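Long-range contacts in thermoresistant glucokinase (Janibacter sp. HTCC2649, PDB 4EUN), which probably phosphorylates gluconate at the expense of ATP, as expected of a gluconokinase-type member of the P-loop sugar kinases: residues A[29-34]-A[122-127]; A[35-40]-A[157-162]; A[127-132]-A[185-190]. All coordinates share one frame; numbering follows the deposited sequence.

Interaction 1: A[29-34]-A[122-127]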
loop_
_atom_site.group_PDB
_atom_site.type_symbol
_atom_site.label_atom_id
_atom_site.label_comp_id
_atom_site.label_asym_id
_atom_site.label_seq_id
_atom_site.Cartn_x
_atom_site.Cartn_y
_atom_site.Cartn_z
ATOM N N THR A 29 -4.188 -3.447 -20.418
ATOM C CA THR A 29 -3.984 -3.118 -19.018
ATOM C C THR A 29 -2.689 -2.347 -18.877
ATOM O O THR A 29 -1.813 -2.435 -19.739
ATOM C CB THR A 29 -3.991 -4.359 -18.110
ATOM O OG1 THR A 29 -2.953 -5.260 -18.507
ATOM C CG2 THR A 29 -5.337 -5.074 -18.209
ATOM N N ARG A 30 -2.580 -1.571 -17.806
ATOM C CA ARG A 30 -1.376 -0.787 -17.560
ATOM C C ARG A 30 -0.780 -1.202 -16.236
ATOM O O ARG A 30 -1.503 -1.569 -15.301
ATOM C CB ARG A 30 -1.702 0.704 -17.519
ATOM C CG ARG A 30 -2.296 1.247 -18.807
ATOM C CD ARG A 30 -1.300 1.167 -19.955
ATOM N NE ARG A 30 -0.105 1.962 -19.676
ATOM C CZ ARG A 30 0.000 3.268 -19.913
ATOM N NH1 ARG A 30 -1.017 3.939 -20.430
ATOM N NH2 ARG A 30 1.125 3.904 -19.622
ATOM N N HIS A 31 0.545 -1.138 -16.148
ATOM C CA HIS A 31 1.236 -1.573 -14.951
ATOM C C HIS A 31 2.394 -0.646 -14.677
ATOM O O HIS A 31 3.321 -0.545 -15.478
ATOM C CB HIS A 31 1.669 -3.035 -15.108
ATOM C CG HIS A 31 0.528 -3.916 -15.504
ATOM N ND1 HIS A 31 -0.363 -4.422 -14.582
ATOM C CD2 HIS A 31 0.070 -4.297 -16.720
ATOM C CE1 HIS A 31 -1.309 -5.098 -15.216
ATOM N NE2 HIS A 31 -1.068 -5.039 -16.508
ATOM N N VAL A 32 2.305 0.046 -13.549
ATOM C CA VAL A 32 3.242 1.112 -13.216
ATOM C C VAL A 32 4.019 0.701 -11.984
ATOM O O VAL A 32 3.463 0.123 -11.058
ATOM C CB VAL A 32 2.487 2.438 -12.936
ATOM C CG1 VAL A 32 3.465 3.572 -12.635
ATOM C CG2 VAL A 32 1.599 2.806 -14.123
ATOM N N VAL A 33 5.318 0.992 -11.983
ATOM C CA VAL A 33 6.148 0.786 -10.805
ATOM C C VAL A 33 6.754 2.120 -10.406
ATOM O O VAL A 33 7.406 2.766 -11.225
ATOM C CB VAL A 33 7.284 -0.243 -11.067
ATOM C CG1 VAL A 33 8.237 -0.304 -9.875
ATOM C CG2 VAL A 33 6.682 -1.623 -11.338
ATOM N N VAL A 34 6.522 2.532 -9.159
ATOM C CA VAL A 34 7.161 3.727 -8.618
ATOM C C VAL A 34 8.366 3.227 -7.861
ATOM O O VAL A 34 8.238 2.525 -6.870
ATOM C CB VAL A 34 6.242 4.507 -7.657
ATOM C CG1 VAL A 34 6.923 5.812 -7.229
ATOM C CG2 VAL A 34 4.889 4.799 -8.338
ATOM N N GLY A 122 6.616 -10.419 -16.400
ATOM C CA GLY A 122 5.248 -10.687 -15.989
ATOM C C GLY A 122 4.187 -10.167 -16.943
ATOM O O GLY A 122 3.764 -10.877 -17.857
ATOM N N PRO A 123 3.746 -8.917 -16.732
ATOM C CA PRO A 123 2.639 -8.326 -17.495
ATOM C C PRO A 123 3.101 -7.837 -18.867
ATOM O O PRO A 123 4.302 -7.801 -19.137
ATOM C CB PRO A 123 2.217 -7.149 -16.613
ATOM C CG PRO A 123 3.511 -6.715 -15.966
ATOM C CD PRO A 123 4.276 -7.988 -15.712
ATOM N N PRO A 124 2.154 -7.457 -19.736
ATOM C CA PRO A 124 2.557 -7.121 -21.107
ATOM C C PRO A 124 3.419 -5.867 -21.237
ATOM O O PRO A 124 4.067 -5.696 -22.275
ATOM C CB PRO A 124 1.214 -6.914 -21.823
ATOM C CG PRO A 124 0.232 -7.690 -21.022
ATOM C CD PRO A 124 0.690 -7.552 -19.600
ATOM N N SER A 125 3.431 -5.011 -20.218
ATOM C CA SER A 125 4.298 -3.835 -20.216
ATOM C C SER A 125 4.472 -3.351 -18.787
ATOM O O SER A 125 3.626 -3.621 -17.931
ATOM C CB SER A 125 3.703 -2.706 -21.058
ATOM O OG SER A 125 2.446 -2.301 -20.536
ATOM N N VAL A 126 5.577 -2.653 -18.523
ATOM C CA VAL A 126 5.779 -1.987 -17.237
ATOM C C VAL A 126 6.380 -0.591 -17.422
ATOM O O VAL A 126 7.423 -0.428 -18.069
ATOM C CB VAL A 126 6.677 -2.795 -16.274
ATOM C CG1 VAL A 126 6.704 -2.126 -14.899
ATOM C CG2 VAL A 126 6.181 -4.221 -16.125
ATOM N N ASP A 127 5.713 0.410 -16.854
ATOM C CA ASP A 127 6.185 1.788 -16.930
ATOM C C ASP A 127 6.723 2.193 -15.578
ATOM O O ASP A 127 6.097 1.933 -14.557
ATOM C CB ASP A 127 5.037 2.724 -17.323
ATOM C CG ASP A 127 4.437 2.382 -18.668
ATOM O OD1 ASP A 127 5.190 2.311 -19.668
ATOM O OD2 ASP A 127 3.207 2.176 -18.721
HETATM O O HOH W 1 1.865 -0.265 -18.602
#
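Arg-30 and Asp-127 form a salt bridge where two neighbouring strands of the parallel sheet of a P-loop kinase fold begin to pair. Arg-30 NH2 donates to Asp-127 OD2 at 2.9 Å, almost straight (168°). The oxygen lies in the guanidinium plane but is met from above the carboxylate plane, the two planes standing nearly perpendicular, 86° apart. Bends at chi2 and chi3 bring the guanidinium to the aspartate. OD2 also accepts a hydrogen bond from a water that accepts from Arg-30 NE and His-31 N and lies 2.9 Å from Ser-125 OG, while Asp-127 OD1 is held by Ser-170. Parallel pairing starts here: Asp-127 N donates to His-31 O (2.9 Å), and Asp-127 O receives Val-33 N (2.8 Å), so the aspartate's backbone bridges residues on both sides of Val-32. The His-31 ring is fixed at both nitrogens, NE2 sharing a hydrogen bond with Thr-29 OG1 and ND1 with Thr-104. One face of this ring is covered in a CH-pi contact, in which Pro-123 CB lies 3.8 Å from the centroid of the His-31 ring. Farther along the strand, Val-33 meets Val-126 through single methyls, CG2 against CG1, at 3.6 Å.

Interaction 2: A[35-40]-A[157-162]. With SO4 (sulfate ion), chain B.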
loop_
_atom_site.group_PDB
_atom_site.type_symbol
_atom_site.label_atom_id
_atom_site.label_comp_id
_atom_site.label_asym_id
_atom_site.label_seq_id
_atom_site.Cartn_x
_atom_site.Cartn_y
_atom_site.Cartn_z
ATOM N N MET A 35 9.543 3.631 -8.319
ATOM C CA MET A 35 10.783 3.106 -7.791
ATOM C C MET A 35 11.548 4.245 -7.131
ATOM O O MET A 35 11.622 5.335 -7.666
ATOM C CB MET A 35 11.582 2.482 -8.939
ATOM C CG MET A 35 13.068 2.425 -8.726
ATOM S SD MET A 35 13.919 1.680 -10.132
ATOM C CE MET A 35 13.754 2.925 -11.416
ATOM N N GLY A 36 12.091 4.000 -5.942
ATOM C CA GLY A 36 12.905 4.998 -5.266
ATOM C C GLY A 36 13.256 4.483 -3.893
ATOM O O GLY A 36 12.619 3.563 -3.401
ATOM N N VAL A 37 14.257 5.070 -3.260
ATOM C CA VAL A 37 14.641 4.589 -1.936
ATOM C C VAL A 37 13.575 4.907 -0.888
ATOM O O VAL A 37 12.659 5.686 -1.142
ATOM C CB VAL A 37 16.007 5.149 -1.491
ATOM C CG1 VAL A 37 17.062 4.849 -2.546
ATOM C CG2 VAL A 37 15.923 6.649 -1.228
ATOM N N SER A 38 13.690 4.286 0.282
ATOM C CA SER A 38 12.803 4.588 1.401
ATOM C C SER A 38 12.885 6.060 1.787
ATOM O O SER A 38 13.982 6.624 1.906
ATOM C CB SER A 38 13.171 3.734 2.615
ATOM O OG SER A 38 12.933 2.363 2.367
ATOM N N GLY A 39 11.729 6.677 2.000
ATOM C CA GLY A 39 11.688 8.056 2.448
ATOM C C GLY A 39 11.716 9.037 1.294
ATOM O O GLY A 39 11.859 10.240 1.503
ATOM N N SER A 40 11.574 8.517 0.076
ATOM C CA SER A 40 11.551 9.356 -1.115
ATOM C C SER A 40 10.146 9.887 -1.418
ATOM O O SER A 40 9.992 10.879 -2.133
ATOM C CB SER A 40 12.132 8.609 -2.317
ATOM O OG SER A 40 11.423 7.416 -2.590
ATOM N N SER A 157 23.635 2.013 0.596
ATOM C CA SER A 157 23.549 0.806 -0.227
ATOM C C SER A 157 22.397 0.861 -1.225
ATOM O O SER A 157 22.511 0.354 -2.344
ATOM C CB SER A 157 23.432 -0.453 0.638
ATOM O OG SER A 157 22.208 -0.499 1.342
ATOM N N GLN A 158 21.290 1.473 -0.825
ATOM C CA GLN A 158 20.151 1.619 -1.719
ATOM C C GLN A 158 20.480 2.537 -2.889
ATOM O O GLN A 158 20.115 2.256 -4.030
ATOM C CB GLN A 158 18.926 2.124 -0.940
ATOM C CG GLN A 158 18.235 1.040 -0.136
ATOM C CD GLN A 158 17.200 0.313 -0.972
ATOM O OE1 GLN A 158 16.225 0.913 -1.414
ATOM N NE2 GLN A 158 17.432 -0.975 -1.229
ATOM N N LEU A 159 21.186 3.630 -2.612
ATOM C CA LEU A 159 21.534 4.569 -3.670
ATOM C C LEU A 159 22.527 3.932 -4.640
ATOM O O LEU A 159 22.571 4.282 -5.813
ATOM C CB LEU A 159 22.090 5.867 -3.086
ATOM C CG LEU A 159 21.084 6.674 -2.270
ATOM C CD1 LEU A 159 21.787 7.829 -1.585
ATOM C CD2 LEU A 159 19.962 7.194 -3.150
ATOM N N ALA A 160 23.301 2.969 -4.145
ATOM C CA ALA A 160 24.197 2.206 -5.010
ATOM C C ALA A 160 23.445 1.192 -5.884
ATOM O O ALA A 160 23.885 0.869 -6.985
ATOM C CB ALA A 160 25.261 1.513 -4.183
ATOM N N THR A 161 22.309 0.702 -5.390
ATOM C CA THR A 161 21.515 -0.325 -6.077
ATOM C C THR A 161 20.610 0.274 -7.156
ATOM O O THR A 161 20.286 -0.376 -8.154
ATOM C CB THR A 161 20.654 -1.112 -5.047
ATOM O OG1 THR A 161 21.520 -1.787 -4.124
ATOM C CG2 THR A 161 19.742 -2.132 -5.726
ATOM N N LEU A 162 20.217 1.525 -6.945
ATOM C CA LEU A 162 19.287 2.223 -7.827
ATOM C C LEU A 162 19.976 2.637 -9.128
ATOM O O LEU A 162 20.619 3.688 -9.190
ATOM C CB LEU A 162 18.724 3.443 -7.092
ATOM C CG LEU A 162 17.517 4.155 -7.694
ATOM C CD1 LEU A 162 16.567 3.139 -8.183
ATOM C CD2 LEU A 162 16.825 5.031 -6.674
HETATM S S SO4 B . 8.397 6.076 0.807
HETATM O O1 SO4 B . 9.275 5.813 -0.326
HETATM O O2 SO4 B . 8.922 5.375 1.970
HETATM O O3 SO4 B . 7.056 5.599 0.499
HETATM O O4 SO4 B . 8.335 7.499 1.097
#
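Val-37 turns its side chain toward Gln-158, Leu-159 and Leu-162, joining the loop after strand 31-35 to the last turn of helix 155-161. One methyl does nearly all the touching. With chi1 at -54°, CG1 lies opposite the carbonyl carbon and reaches Gln-158 CB at 3.7 Å and Leu-159 CD2 at 3.8 Å; the valine and leucine side chains meet at about a right angle, whereas the valine and glutamine run past one another in opposite senses. Gln-158 is bent at chi2 (-88°), and its amide lies alongside the loop, with Gln-158 OE1 4.0 Å from Val-37 CA; OE1 accepts a hydrogen bond from the backbone N of Ala-110, so its polar end is tied to another loop while the aliphatic root packs on the valine.

Leu-162, just past the helix end, divides its two methyls between neighbours. CD2 lies over the backbone of Gly-36, 4.2 Å from its CA, and also approaches Val-37 CG1. CD1 meets Met-35, whose extended first two torsions carry SD to 3.6 Å from that methyl before the chain bends at chi3; a second methionine conformer is modelled, so this contact is less certain.

Beyond the valine, the chain makes a type II turn from Val-37 to Ser-40. Val-37 O receives both Ser-40 N and Ser-40 OG, the latter at 2.6 Å and in the carbonyl plane. Gly-39 N then points at the sulfate, donating to O2 at 3.1 Å in a nearly straight bond; Gly-41 N, Lys-42 NZ and Thr-43 OG1 also bond to it. Sequence, strand-loop-helix topology and the bound anion are consistent with a Walker A P-loop, the sulfate probably marking a nucleotide phosphate site.

Interaction 3: A[127-132]-A[185-190]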
loop_
_atom_site.group_PDB
_atom_site.type_symbol
_atom_site.label_atom_id
_atom_site.label_comp_id
_atom_site.label_asym_id
_atom_site.label_seq_id
_atom_site.Cartn_x
_atom_site.Cartn_y
_atom_site.Cartn_z
ATOM N N ASP A 127 5.713 0.410 -16.854
ATOM C CA ASP A 127 6.185 1.788 -16.930
ATOM C C ASP A 127 6.723 2.193 -15.578
ATOM O O ASP A 127 6.097 1.933 -14.557
ATOM C CB ASP A 127 5.037 2.724 -17.323
ATOM C CG ASP A 127 4.437 2.382 -18.668
ATOM O OD1 ASP A 127 5.190 2.311 -19.668
ATOM O OD2 ASP A 127 3.207 2.176 -18.721
ATOM N N PHE A 128 7.894 2.829 -15.561
ATOM C CA PHE A 128 8.533 3.167 -14.300
ATOM C C PHE A 128 8.483 4.651 -14.010
ATOM O O PHE A 128 8.738 5.470 -14.889
ATOM C CB PHE A 128 10.000 2.690 -14.316
ATOM C CG PHE A 128 10.129 1.204 -14.255
ATOM C CD1 PHE A 128 10.048 0.433 -15.410
ATOM C CD2 PHE A 128 10.278 0.566 -13.027
ATOM C CE1 PHE A 128 10.128 -0.957 -15.343
ATOM C CE2 PHE A 128 10.364 -0.817 -12.952
ATOM C CZ PHE A 128 10.288 -1.577 -14.110
ATOM N N LEU A 129 8.135 4.994 -12.775
ATOM C CA LEU A 129 8.295 6.357 -12.283
ATOM C C LEU A 129 9.437 6.305 -11.284
ATOM O O LEU A 129 9.332 5.687 -10.224
ATOM C CB LEU A 129 7.011 6.855 -11.614
ATOM C CG LEU A 129 5.732 6.801 -12.451
ATOM C CD1 LEU A 129 4.544 7.192 -11.584
ATOM C CD2 LEU A 129 5.830 7.710 -13.666
ATOM N N HIS A 130 10.548 6.935 -11.635
ATOM C CA HIS A 130 11.740 6.889 -10.792
ATOM C C HIS A 130 11.807 8.144 -9.916
ATOM O O HIS A 130 12.141 9.228 -10.393
ATOM C CB HIS A 130 12.977 6.773 -11.682
ATOM C CG HIS A 130 14.278 6.855 -10.947
ATOM N ND1 HIS A 130 15.473 7.051 -11.605
ATOM C CD2 HIS A 130 14.578 6.757 -9.630
ATOM C CE1 HIS A 130 16.455 7.088 -10.720
ATOM N NE2 HIS A 130 15.944 6.918 -9.517
ATOM N N LEU A 131 11.454 7.987 -8.641
ATOM C CA LEU A 131 11.398 9.097 -7.700
ATOM C C LEU A 131 12.743 9.194 -7.000
ATOM O O LEU A 131 13.182 8.250 -6.333
ATOM C CB LEU A 131 10.280 8.855 -6.684
ATOM C CG LEU A 131 9.898 9.954 -5.692
ATOM C CD1 LEU A 131 9.321 11.165 -6.395
ATOM C CD2 LEU A 131 8.878 9.387 -4.734
ATOM N N ASP A 132 13.417 10.326 -7.157
ATOM C CA ASP A 132 14.763 10.413 -6.641
ATOM C C ASP A 132 15.218 11.852 -6.480
ATOM O O ASP A 132 14.548 12.787 -6.914
ATOM C CB ASP A 132 15.697 9.653 -7.574
ATOM C CG ASP A 132 16.842 9.001 -6.847
ATOM O OD1 ASP A 132 17.174 9.436 -5.726
ATOM O OD2 ASP A 132 17.413 8.041 -7.396
ATOM N N GLU A 185 0.886 15.131 -11.182
ATOM C CA GLU A 185 0.399 15.676 -12.444
ATOM C C GLU A 185 1.356 15.336 -13.575
ATOM O O GLU A 185 0.928 14.980 -14.672
ATOM C CB GLU A 185 0.224 17.192 -12.342
ATOM C CG GLU A 185 -1.211 17.639 -12.134
ATOM C CD GLU A 185 -2.041 17.581 -13.408
ATOM O OE1 GLU A 185 -2.065 18.591 -14.147
ATOM O OE2 GLU A 185 -2.671 16.530 -13.666
ATOM N N ARG A 186 2.650 15.445 -13.293
ATOM C CA ARG A 186 3.690 15.122 -14.265
ATOM C C ARG A 186 3.610 13.648 -14.667
ATOM O O ARG A 186 3.643 13.317 -15.855
ATOM C CB ARG A 186 5.065 15.449 -13.675
ATOM C CG ARG A 186 6.243 15.133 -14.572
ATOM C CD ARG A 186 7.535 15.693 -13.981
ATOM N NE ARG A 186 8.705 14.910 -14.375
ATOM C CZ ARG A 186 9.308 15.009 -15.555
ATOM N NH1 ARG A 186 8.852 15.859 -16.467
ATOM N NH2 ARG A 186 10.366 14.256 -15.828
ATOM N N ALA A 187 3.493 12.776 -13.670
ATOM C CA ALA A 187 3.335 11.338 -13.894
ATOM C C ALA A 187 2.090 11.017 -14.710
ATOM O O ALA A 187 2.149 10.220 -15.648
ATOM C CB ALA A 187 3.282 10.593 -12.558
ATOM N N LEU A 188 0.963 11.620 -14.333
ATOM C CA LEU A 188 -0.314 11.368 -14.993
ATOM C C LEU A 188 -0.279 11.796 -16.458
ATOM O O LEU A 188 -0.820 11.110 -17.330
ATOM C CB LEU A 188 -1.449 12.093 -14.258
ATOM C CG LEU A 188 -1.890 11.505 -12.913
ATOM C CD1 LEU A 188 -2.864 12.426 -12.190
ATOM C CD2 LEU A 188 -2.511 10.139 -13.123
ATOM N N THR A 189 0.363 12.931 -16.726
ATOM C CA THR A 189 0.493 13.425 -18.093
ATOM C C THR A 189 1.316 12.443 -18.916
ATOM O O THR A 189 0.956 12.101 -20.042
ATOM C CB THR A 189 1.155 14.821 -18.139
ATOM O OG1 THR A 189 0.318 15.776 -17.476
ATOM C CG2 THR A 189 1.358 15.265 -19.576
ATOM N N TRP A 190 2.421 11.979 -18.344
ATOM C CA TRP A 190 3.285 11.050 -19.049
ATOM C C TRP A 190 2.643 9.669 -19.254
ATOM O O TRP A 190 2.673 9.126 -20.360
ATOM C CB TRP A 190 4.629 10.917 -18.336
ATOM C CG TRP A 190 5.522 9.978 -19.048
ATOM C CD1 TRP A 190 6.163 10.197 -20.233
ATOM C CD2 TRP A 190 5.856 8.650 -18.645
ATOM N NE1 TRP A 190 6.883 9.084 -20.588
ATOM C CE2 TRP A 190 6.717 8.122 -19.629
ATOM C CE3 TRP A 190 5.515 7.856 -17.548
ATOM C CZ2 TRP A 190 7.241 6.830 -19.543
ATOM C CZ3 TRP A 190 6.037 6.580 -17.461
ATOM C CH2 TRP A 190 6.886 6.076 -18.455
#
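This is an apolar helix-on-sheet contact: helix 180-191 lies against one face of the parallel sheet and packs on strand 127-132, running nearly antiparallel to it at 160°, with the short axes 10.4 Å apart. Leu-129 carries the centre. Its CG is turned away from the carbonyl carbon (chi1 -56°), and the extended chi2 spreads the two methyls toward the helix: CD1 rests 3.8 Å from Ala-187 CB, and CD2 lies 3.9 Å from Trp-190 CE3. The alanine's single methyl lets the helix backbone come close at this point, Leu-129 CA being 7.2 Å from Ala-187 CA. Three residues on, Trp-190 reaches its indole across to the start of the strand, CG anti to the backbone N (chi1 -180°). The six-membered ring approaches obliquely, with CZ3 3.9 Å from Phe-128 O and 4.0 Å from Asp-127 CB. Ile-172 of the adjoining strand touches both Leu-129 and Trp-190, and Val-49 of helix 42-53 touches Ala-187, enlarging the apolar layer. Most of the contact is made by methyls and aromatic carbons, with Asp-127 CB and Phe-128 O at the indole, consistent with helix and strand being held together here by burial of apolar surface, with no direct polar bond between the two segments.

All three contacts involve the central strands of one five-stranded parallel sheet, in which 31-35 and 127-132 are neighbours. Interaction 1 lies where these strands begin; interaction 2 follows directly from segment 29-34 to 35-40, its centre about 20 Å away on the opposite side of the chain's centre. Interaction 3 shares Asp-127 with interaction 1, their centres about 13 Å apart. Along the chain, interaction 2 alternates with both others, while 1 closes before 3 opens. Val-33 O to Leu-129 N (2.8 Å) joins 1 and 3; Met-35 N to Leu-129 O (2.8 Å) joins 2 and 3. Strand 31-35 thus runs straight into the probable phosphate-binding loop, while helix 180-191 covers its neighbour 127-132.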